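Local coordinates for protein kinase A regulatory subunit, putative (Trypanosoma cruzi, PDB 6FTF) that probably regulates a cAMP-independent protein kinase A through two cyclic nucleotide-binding domains, each holding the nucleoside analogue 7-cyano-7-deazainosine, at residues E113-T118 with G147-R152; V44-L49 with N81-I86. All blocks are in the same frame, centred on the assembly; numbering follows the deposited sequence. Where two conformers were deposited one is given.

Contact 1 (E113-T118 with G147-R152); sequences ELMYDT and GTAIRR. With 7CI (7-cyano-7-deazainosine), chain F.
M115 packs against A149 and I150, joining the short helix 111-116 to the first turn of helix 149-160. In the cyclic nucleotide-binding fold, helix 111-116, set between strands 108-109 and 123-126, occupies the place of the phosphate-binding cassette. Helix 149-160 follows the barrel and, by its place in the chain, probably belongs to the B/C helical region.

Between 113-118 and 147-152 the packing is apolar and small, burying 161 Å² in all. With CG of M115 trans to its backbone N (chi1 -167°), the chain runs toward the second helix, then bends at the sulfur (chi3 -72°) and sets CE 3.8 Å from CB of A149. M115 and I150 pass alongside each other in opposite directions, CG of M115 lying 4.2 Å from CG1 of I150. The end of I150 carries CD1 to 3.9 Å from M115 O and 4.0 Å from CE1 of Y116. M115 is modelled in two conformers, so its side-chain distances describe one of them.

Within the first segment, CG of M115 sits over the centre of the Y116 ring, 4.0 Å above its plane. The phenol OH is hydrogen-bonded to R153 NH1, a polar tie to helix 149-160, the helix that carries I150. M115 also touches Y141 and M146, which extend the apolar surroundings beyond the two segments.

The hydrogen bonds from this contact to the ligand are made by E113, which presents both carboxylate oxygens to the ribose part of 7-cyano-7-deazainosine: hydroxyl O3 donates to OE1 of E113 at 2.7 Å, while hydroxyl O4 donates to OE2, which also accepts a bond from the backbone N of V121.

Contact 2 (V44-L49 with N81-I86); sequences VLFSFL and NKLYII
F46 and L45, neighbours in the loop between helices 30-42 and 51-60, meet L83 and I85 of strand 82-86. The F46 ring comes to the strand from the opposite direction to both of its partners. CD1 of I85 lies at the ring's edge, in its plane, 3.8 Å from CE2 of F46. CD2 of L83 approaches the far carbon of the same ring, CZ of F46, also at 3.8 Å. I85 has two conformers, and its distance belongs to one of them.

L45 and L83 instead face each other tip to tip, with CD1 of L45 3.9 Å from CD1 of L83. With CG trans to the backbone N (chi1 -180°), L83 extends toward the loop and divides its two methyl branches, CD1 going to the leucine and CD2 to the phenylalanine. Within the loop, CB of L45 covers one face of the F46 ring, 3.8 Å above the plane and displaced toward the rim. A108 adds to the apolar patch by touching L45, L83 and I85, and I54 and V57 of helix 51-60 also pack on F46.

S47 OG donates to V44 O at 2.8 Å, tilted 32° from the carbonyl plane, and a type I turn runs from F46 to L49. A 3-10 turn between two helices, packed by apolar side chains on the beta barrel, is consistent with the N3A motif of cyclic nucleotide-binding domains.

Contacts 1 and 2 belong to the same nucleotide-binding domain, their centres 11 Å apart, and they touch directly at two places. L114, in the helix of contact 1, lays CD1 3.7 Å from CB of L83 and CD2 3.8 Å from N81 O, so the cassette helix rests on the strand used in contact 2. On the helical side, NE of R152 packs 3.5 Å from CD2 of F48. E113 binds the ligand directly, whereas the side chain of L83 lies about 7 Å from it at the nearest atoms. Pocket, helix 111-116, strand 82-86 and loop 44-49 thus form one continuous packed unit.

Contact 1 (E113-T118 with G147-R152)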
ATOM      1  N   GLU A 113      10.023 -10.874  11.019  1.00 11.09           N
ATOM      2  CA  GLU A 113      10.194 -11.854  12.072  1.00 11.03           C
ATOM      3  C   GLU A 113       8.864 -12.427  12.538  1.00 11.81           C
ATOM      4  O   GLU A 113       8.776 -13.619  12.844  1.00 12.92           O
ATOM      5  CB  GLU A 113      10.900 -11.178  13.238  1.00 11.81           C
ATOM      6  CG  GLU A 113      12.342 -10.797  12.941  1.00 12.07           C
ATOM      7  CD  GLU A 113      12.535  -9.635  11.972  1.00 11.35           C
ATOM      8  OE1 GLU A 113      11.628  -8.767  11.840  1.00 11.33           O
ATOM      9  OE2 GLU A 113      13.606  -9.571  11.342  1.00 11.99           O
ATOM     10  N   LEU A 114       7.826 -11.588  12.634  1.00 11.26           N
ATOM     11  CA  LEU A 114       6.517 -12.057  13.080  1.00 11.54           C
ATOM     12  C   LEU A 114       5.814 -12.883  12.016  1.00 12.19           C
ATOM     13  O   LEU A 114       5.176 -13.890  12.332  1.00 13.58           O
ATOM     14  CB  LEU A 114       5.657 -10.872  13.505  1.00 11.76           C
ATOM     15  CG  LEU A 114       6.091 -10.197  14.798  1.00 11.19           C
ATOM     16  CD1 LEU A 114       5.351  -8.898  14.994  1.00 14.97           C
ATOM     17  CD2 LEU A 114       5.867 -11.114  15.964  1.00 17.98           C
ATOM     18  N   MET A 115       5.919 -12.478  10.756  1.00 11.02           N
ATOM     19  CA  MET A 115       5.249 -13.204   9.686  0.65 12.23           C
ATOM     20  C   MET A 115       5.903 -14.560   9.437  1.00 12.00           C
ATOM     21  O   MET A 115       5.212 -15.538   9.127  1.00 14.86           O
ATOM     22  CB  MET A 115       5.256 -12.345   8.419  0.65 12.89           C
ATOM     23  CG  MET A 115       4.317 -12.818   7.303  0.65 13.38           C
ATOM     24  SD  MET A 115       4.266 -11.735   5.840  0.65 13.23           S
ATOM     25  CE  MET A 115       3.371 -10.304   6.454  0.65 12.70           C
ATOM     26  N   TYR A 116       7.227 -14.634   9.541  1.00 10.82           N
ATOM     27  CA  TYR A 116       7.965 -15.830   9.148  1.00 10.98           C
ATOM     28  C   TYR A 116       8.629 -16.557  10.313  1.00 11.81           C
ATOM     29  O   TYR A 116       9.355 -17.542  10.088  1.00 14.15           O
ATOM     30  CB  TYR A 116       8.983 -15.461   8.066  1.00 11.45           C
ATOM     31  CG  TYR A 116       8.321 -14.902   6.820  1.00  9.65           C
ATOM     32  CD1 TYR A 116       7.545 -15.714   6.013  1.00  9.65           C
ATOM     33  CD2 TYR A 116       8.461 -13.573   6.452  1.00  9.97           C
ATOM     34  CE1 TYR A 116       6.914 -15.211   4.875  1.00  9.77           C
ATOM     35  CE2 TYR A 116       7.855 -13.083   5.325  1.00  9.11           C
ATOM     36  CZ  TYR A 116       7.091 -13.901   4.546  1.00  8.56           C
ATOM     37  OH  TYR A 116       6.533 -13.342   3.445  1.00 10.45           O
ATOM     38  N   ASP A 117       8.399 -16.103  11.542  1.00 12.64           N
ATOM     39  CA  ASP A 117       8.810 -16.810  12.757  0.62 14.79           C
ATOM     40  C   ASP A 117      10.307 -17.111  12.745  1.00 15.34           C
ATOM     41  O   ASP A 117      10.745 -18.262  12.760  1.00 16.79           O
ATOM     42  CB  ASP A 117       7.976 -18.077  12.988  0.62 18.64           C
ATOM     43  CG  ASP A 117       8.073 -18.583  14.420  0.62 24.41           C
ATOM     44  OD1 ASP A 117       8.225 -17.751  15.340  0.62 27.02           O
ATOM     45  OD2 ASP A 117       7.998 -19.812  14.621  0.62 29.84           O
ATOM     46  N   THR A 118      11.095 -16.047  12.734  1.00 14.97           N
ATOM     47  CA  THR A 118      12.538 -16.187  12.680  1.00 13.65           C
ATOM     48  C   THR A 118      13.183 -15.107  13.543  1.00 13.77           C
ATOM     49  O   THR A 118      12.574 -14.054  13.781  1.00 13.83           O
ATOM     50  CB  THR A 118      12.990 -16.093  11.210  1.00 17.76           C
ATOM     51  OG1 THR A 118      14.330 -16.585  11.053  1.00 19.73           O
ATOM     52  CG2 THR A 118      12.863 -14.660  10.666  1.00 17.79           C
ATOM     53  N   GLY A 147      -3.576 -12.917   9.367  1.00 10.98           N
ATOM     54  CA  GLY A 147      -4.577 -13.426   8.453  1.00 11.83           C
ATOM     55  C   GLY A 147      -3.952 -14.232   7.343  1.00 10.97           C
ATOM     56  O   GLY A 147      -3.096 -15.089   7.587  1.00 11.85           O
ATOM     57  N   THR A 148      -4.372 -13.940   6.114  1.00 11.18           N
ATOM     58  CA  THR A 148      -3.916 -14.650   4.928  1.00 11.41           C
ATOM     59  C   THR A 148      -2.728 -13.975   4.248  1.00 10.04           C
ATOM     60  O   THR A 148      -2.577 -14.079   3.028  1.00 10.42           O
ATOM     61  CB  THR A 148      -5.079 -14.843   3.953  1.00 13.63           C
ATOM     62  OG1 THR A 148      -5.660 -13.573   3.653  1.00 15.47           O
ATOM     63  CG2 THR A 148      -6.139 -15.792   4.541  1.00 16.24           C
ATOM     64  N   ALA A 149      -1.854 -13.326   5.017  1.00  9.18           N
ATOM     65  CA  ALA A 149      -0.758 -12.559   4.438  1.00  8.53           C
ATOM     66  C   ALA A 149       0.113 -13.402   3.521  1.00  8.95           C
ATOM     67  O   ALA A 149       0.538 -12.935   2.461  1.00  9.00           O
ATOM     68  CB  ALA A 149       0.110 -11.949   5.533  1.00 10.79           C
ATOM     69  N   ILE A 150       0.456 -14.618   3.931  1.00  9.55           N
ATOM     70  CA  ILE A 150       1.354 -15.432   3.120  1.00 10.42           C
ATOM     71  C   ILE A 150       0.677 -15.850   1.822  1.00  9.59           C
ATOM     72  O   ILE A 150       1.282 -15.802   0.742  1.00  9.34           O
ATOM     73  CB  ILE A 150       1.906 -16.599   3.956  1.00 11.67           C
ATOM     74  CG1 ILE A 150       2.862 -16.038   5.045  1.00 13.94           C
ATOM     75  CG2 ILE A 150       2.619 -17.615   3.072  1.00 14.06           C
ATOM     76  CD1 ILE A 150       3.499 -17.070   5.981  1.00 15.04           C
ATOM     77  N   ARG A 151      -0.593 -16.257   1.895  1.00  9.56           N
ATOM     78  CA  ARG A 151      -1.348 -16.609   0.700  1.00 10.12           C
ATOM     79  C   ARG A 151      -1.457 -15.430  -0.249  1.00  9.62           C
ATOM     80  O   ARG A 151      -1.348 -15.597  -1.470  1.00  9.45           O
ATOM     81  CB  ARG A 151      -2.746 -17.080   1.112  1.00 11.80           C
ATOM     82  CG  ARG A 151      -3.686 -17.364  -0.032  1.00 15.09           C
ATOM     83  CD  ARG A 151      -5.083 -17.712   0.507  1.00 24.16           C
ATOM     84  NE  ARG A 151      -6.031 -18.022  -0.560  1.00 31.11           N
ATOM     85  CZ  ARG A 151      -6.183 -19.225  -1.113  1.00 37.87           C
ATOM     86  NH1 ARG A 151      -5.452 -20.257  -0.712  1.00 36.94           N
ATOM     87  NH2 ARG A 151      -7.074 -19.397  -2.077  1.00 33.50           N
ATOM     88  N   ARG A 152      -1.694 -14.235   0.291  1.00  8.70           N
ATOM     89  CA  ARG A 152      -1.814 -13.054  -0.552  1.00  9.07           C
ATOM     90  C   ARG A 152      -0.506 -12.773  -1.266  1.00  8.06           C
ATOM     91  O   ARG A 152      -0.483 -12.488  -2.466  1.00  8.53           O
ATOM     92  CB  ARG A 152      -2.260 -11.866   0.294  1.00  9.00           C
ATOM     93  CG  ARG A 152      -2.545 -10.611  -0.514  1.00  9.39           C
ATOM     94  CD  ARG A 152      -2.942  -9.436   0.353  1.00  9.38           C
ATOM     95  NE  ARG A 152      -4.102  -9.733   1.193  1.00  9.71           N
ATOM     96  CZ  ARG A 152      -4.072  -9.970   2.505  1.00 10.50           C
ATOM     97  NH1 ARG A 152      -2.948  -9.908   3.203  1.00 11.05           N
ATOM     98  NH2 ARG A 152      -5.195 -10.235   3.143  1.00 12.84           N
TER
HETATM   99  C1  7CI F 605      13.236  -4.683   8.098  1.00 11.60           C
HETATM  100  N1  7CI F 605      13.945  -5.315   6.942  1.00 11.23           N
HETATM  101  O1  7CI F 605      14.052  -4.816   9.252  1.00 10.93           O
HETATM  102  C2  7CI F 605      13.955  -4.812   5.706  1.00 11.02           C
HETATM  103  N2  7CI F 605      13.339  -3.714   5.199  1.00 12.11           N
HETATM  104  O2  7CI F 605      11.059  -4.436   8.883  1.00 11.22           O
HETATM  105  C3  7CI F 605      13.497  -3.447   3.891  1.00 11.97           C
HETATM  106  N3  7CI F 605      14.283  -4.276   3.079  1.00 13.86           N
HETATM  107  O3  7CI F 605      11.228  -6.685  10.208  1.00 10.94           O
HETATM  108  C4  7CI F 605      14.902  -5.380   3.574  1.00 13.00           C
HETATM  109  N4  7CI F 605      16.808  -8.735   5.168  1.00 23.08           N
HETATM  110  C5  7CI F 605      14.764  -5.698   4.925  1.00 12.99           C
HETATM  111  O5  7CI F 605      15.582  -6.076   2.764  1.00 18.63           O
HETATM  112  C6  7CI F 605      15.262  -6.748   5.788  1.00 13.23           C
HETATM  113  C7  7CI F 605      14.719  -6.426   7.040  1.00 12.93           C
HETATM  114  C8  7CI F 605      16.108  -7.834   5.448  1.00 17.72           C
HETATM  115  C9  7CI F 605      11.972  -5.340   8.410  1.00 10.24           C
HETATM  116  C10 7CI F 605      12.350  -6.310   9.401  1.00 10.19           C
HETATM  117  C11 7CI F 605      13.352  -5.543  10.239  1.00 10.57           C
HETATM  118  C12 7CI F 605      14.350  -6.474  11.061  1.00 11.42           C
HETATM  119  O4  7CI F 605      14.881  -7.475  10.218  1.00 11.79           O

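Contact 2 (V44-L49 with N81-I86)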
ATOM      1  N   VAL A  44       0.553  -1.056   4.873  1.00  8.48           N
ATOM      2  CA  VAL A  44       0.061  -2.206   4.123  1.00  8.33           C
ATOM      3  C   VAL A  44      -0.186  -3.446   4.971  1.00  8.28           C
ATOM      4  O   VAL A  44      -0.933  -4.331   4.533  1.00  8.78           O
ATOM      5  CB  VAL A  44       0.984  -2.565   2.946  1.00 10.79           C
ATOM      6  CG1 VAL A  44       1.175  -1.379   2.031  1.00 12.58           C
ATOM      7  CG2 VAL A  44       2.309  -3.142   3.445  1.00 10.50           C
ATOM      8  N   LEU A  45       0.426  -3.570   6.148  1.00  8.31           N
ATOM      9  CA  LEU A  45       0.224  -4.766   6.959  1.00  8.57           C
ATOM     10  C   LEU A  45      -1.194  -4.888   7.482  1.00  8.85           C
ATOM     11  O   LEU A  45      -1.582  -5.977   7.913  1.00 10.51           O
ATOM     12  CB  LEU A  45       1.173  -4.760   8.154  1.00  9.73           C
ATOM     13  CG  LEU A  45       2.654  -4.872   7.817  1.00 10.05           C
ATOM     14  CD1 LEU A  45       3.506  -4.592   9.037  1.00 12.05           C
ATOM     15  CD2 LEU A  45       2.991  -6.238   7.236  1.00 13.01           C
ATOM     16  N   PHE A  46      -1.968  -3.807   7.454  1.00  8.22           N
ATOM     17  CA  PHE A  46      -3.320  -3.775   8.007  1.00  8.45           C
ATOM     18  C   PHE A  46      -4.379  -3.583   6.929  1.00  8.49           C
ATOM     19  O   PHE A  46      -5.537  -3.309   7.249  1.00  9.34           O
ATOM     20  CB  PHE A  46      -3.407  -2.680   9.073  1.00  8.69           C
ATOM     21  CG  PHE A  46      -2.294  -2.752  10.083  1.00  8.87           C
ATOM     22  CD1 PHE A  46      -2.387  -3.544  11.208  1.00  9.19           C
ATOM     23  CD2 PHE A  46      -1.129  -2.062   9.864  1.00  9.40           C
ATOM     24  CE1 PHE A  46      -1.338  -3.616  12.105  1.00 10.66           C
ATOM     25  CE2 PHE A  46      -0.075  -2.131  10.756  1.00 10.53           C
ATOM     26  CZ  PHE A  46      -0.178  -2.909  11.865  1.00 10.25           C
ATOM     27  N   SER A  47      -4.007  -3.780   5.664  1.00  8.01           N
ATOM     28  CA  SER A  47      -4.818  -3.362   4.527  1.00  8.61           C
ATOM     29  C   SER A  47      -6.229  -3.927   4.550  1.00  9.48           C
ATOM     30  O   SER A  47      -7.163  -3.254   4.093  1.00 11.28           O
ATOM     31  CB  SER A  47      -4.167  -3.796   3.216  1.00  8.78           C
ATOM     32  OG  SER A  47      -2.941  -3.142   3.015  1.00 10.28           O
ATOM     33  N   PHE A  48      -6.398  -5.181   4.954  1.00  9.12           N
ATOM     34  CA  PHE A  48      -7.688  -5.848   4.831  1.00 10.53           C
ATOM     35  C   PHE A  48      -8.409  -6.016   6.165  1.00 11.19           C
ATOM     36  O   PHE A  48      -9.384  -6.762   6.246  1.00 14.38           O
ATOM     37  CB  PHE A  48      -7.551  -7.125   3.981  1.00 12.74           C
ATOM     38  CG  PHE A  48      -7.118  -6.810   2.570  1.00 11.98           C
ATOM     39  CD1 PHE A  48      -8.040  -6.321   1.648  1.00 14.92           C
ATOM     40  CD2 PHE A  48      -5.779  -6.870   2.197  1.00 10.65           C
ATOM     41  CE1 PHE A  48      -7.652  -5.940   0.386  1.00 15.32           C
ATOM     42  CE2 PHE A  48      -5.382  -6.498   0.932  1.00 11.45           C
ATOM     43  CZ  PHE A  48      -6.316  -6.031   0.015  1.00 14.18           C
ATOM     44  N   LEU A  49      -7.998  -5.290   7.194  1.00 10.53           N
ATOM     45  CA  LEU A  49      -8.756  -5.234   8.436  1.00 10.46           C
ATOM     46  C   LEU A  49      -9.881  -4.218   8.323  1.00 10.78           C
ATOM     47  O   LEU A  49      -9.710  -3.131   7.772  1.00 12.57           O
ATOM     48  CB  LEU A  49      -7.840  -4.824   9.587  1.00 11.45           C
ATOM     49  CG  LEU A  49      -6.738  -5.807   9.965  1.00 15.10           C
ATOM     50  CD1 LEU A  49      -6.083  -5.343  11.257  1.00 15.57           C
ATOM     51  CD2 LEU A  49      -7.241  -7.228  10.105  1.00 22.31           C
ATOM     52  N   ASN A  81      10.191  -9.847  19.020  1.00 15.41           N
ATOM     53  CA  ASN A  81       8.855 -10.407  18.840  1.00 20.01           C
ATOM     54  C   ASN A  81       7.781  -9.336  18.951  1.00 14.69           C
ATOM     55  O   ASN A  81       6.667  -9.610  19.385  1.00 16.04           O
ATOM     56  CB  ASN A  81       8.575 -11.526  19.845  1.00 26.76           C
ATOM     57  CG  ASN A  81       9.705 -12.526  19.929  1.00 36.25           C
ATOM     58  OD1 ASN A  81      10.098 -13.111  18.922  1.00 39.13           O
ATOM     59  ND2 ASN A  81      10.249 -12.710  21.130  1.00 39.80           N
ATOM     60  N   LYS A  82       8.111  -8.112  18.554  1.00 12.82           N
ATOM     61  CA  LYS A  82       7.190  -6.986  18.587  1.00 11.42           C
ATOM     62  C   LYS A  82       7.177  -6.321  17.220  1.00 10.65           C
ATOM     63  O   LYS A  82       8.163  -6.386  16.478  1.00 12.07           O
ATOM     64  CB  LYS A  82       7.630  -5.976  19.641  1.00 12.57           C
ATOM     65  CG  LYS A  82       7.476  -6.495  21.061  1.00 14.66           C
ATOM     66  CD  LYS A  82       8.077  -5.541  22.089  1.00 16.16           C
ATOM     67  CE  LYS A  82       9.576  -5.685  22.190  1.00 23.22           C
ATOM     68  NZ  LYS A  82       9.945  -6.912  22.964  1.00 32.06           N
ATOM     69  N   LEU A  83       6.053  -5.691  16.895  1.00  9.82           N
ATOM     70  CA  LEU A  83       5.884  -4.926  15.664  1.00  9.67           C
ATOM     71  C   LEU A  83       5.859  -3.447  16.025  1.00  8.98           C
ATOM     72  O   LEU A  83       5.086  -3.035  16.888  1.00 11.15           O
ATOM     73  CB  LEU A  83       4.569  -5.305  15.002  1.00  9.53           C
ATOM     74  CG  LEU A  83       4.240  -4.597  13.690  1.00  9.61           C
ATOM     75  CD1 LEU A  83       5.186  -5.002  12.588  1.00 11.26           C
ATOM     76  CD2 LEU A  83       2.792  -4.901  13.288  1.00 12.50           C
ATOM     77  N   TYR A  84       6.696  -2.653  15.380  1.00  8.70           N
ATOM     78  CA  TYR A  84       6.784  -1.221  15.637  1.00  8.39           C
ATOM     79  C   TYR A  84       6.264  -0.485  14.415  1.00  8.90           C
ATOM     80  O   TYR A  84       6.727  -0.743  13.304  1.00 10.71           O
ATOM     81  CB  TYR A  84       8.241  -0.796  15.839  1.00  9.71           C
ATOM     82  CG  TYR A  84       8.877  -1.381  17.055  1.00 10.58           C
ATOM     83  CD1 TYR A  84       9.331  -2.680  17.072  1.00 11.41           C
ATOM     84  CD2 TYR A  84       8.984  -0.633  18.220  1.00 12.51           C
ATOM     85  CE1 TYR A  84       9.908  -3.211  18.224  1.00 14.86           C
ATOM     86  CE2 TYR A  84       9.538  -1.141  19.356  1.00 14.78           C
ATOM     87  CZ  TYR A  84       9.985  -2.427  19.360  1.00 13.31           C
ATOM     88  OH  TYR A  84      10.536  -2.918  20.529  1.00 18.77           O
ATOM     89  N   ILE A  85       5.308   0.414  14.602  0.87  8.48           N
ATOM     90  CA  ILE A  85       4.824   1.298  13.546  0.87  7.77           C
ATOM     91  C   ILE A  85       5.325   2.695  13.894  0.87  8.12           C
ATOM     92  O   ILE A  85       5.083   3.206  14.998  0.87  8.91           O
ATOM     93  CB  ILE A  85       3.292   1.267  13.414  0.87  9.52           C
ATOM     94  CG1 ILE A  85       2.773  -0.171  13.253  0.87 11.84           C
ATOM     95  CG2 ILE A  85       2.862   2.133  12.210  0.87 10.18           C
ATOM     96  CD1 ILE A  85       3.334  -0.926  12.060  0.87 12.71           C
ATOM     97  N   ILE A  86       6.065   3.302  12.988  1.00  8.25           N
ATOM     98  CA  ILE A  86       6.744   4.562  13.267  1.00  8.24           C
ATOM     99  C   ILE A  86       5.772   5.728  13.145  1.00  8.48           C
ATOM    100  O   ILE A  86       5.178   5.958  12.086  1.00  9.72           O
ATOM    101  CB  ILE A  86       7.932   4.737  12.315  1.00  8.71           C
ATOM    102  CG1 ILE A  86       8.951   3.620  12.520  1.00  9.77           C
ATOM    103  CG2 ILE A  86       8.565   6.099  12.518  1.00  9.76           C
ATOM    104  CD1 ILE A  86      10.009   3.560  11.444  1.00 11.47           C
TER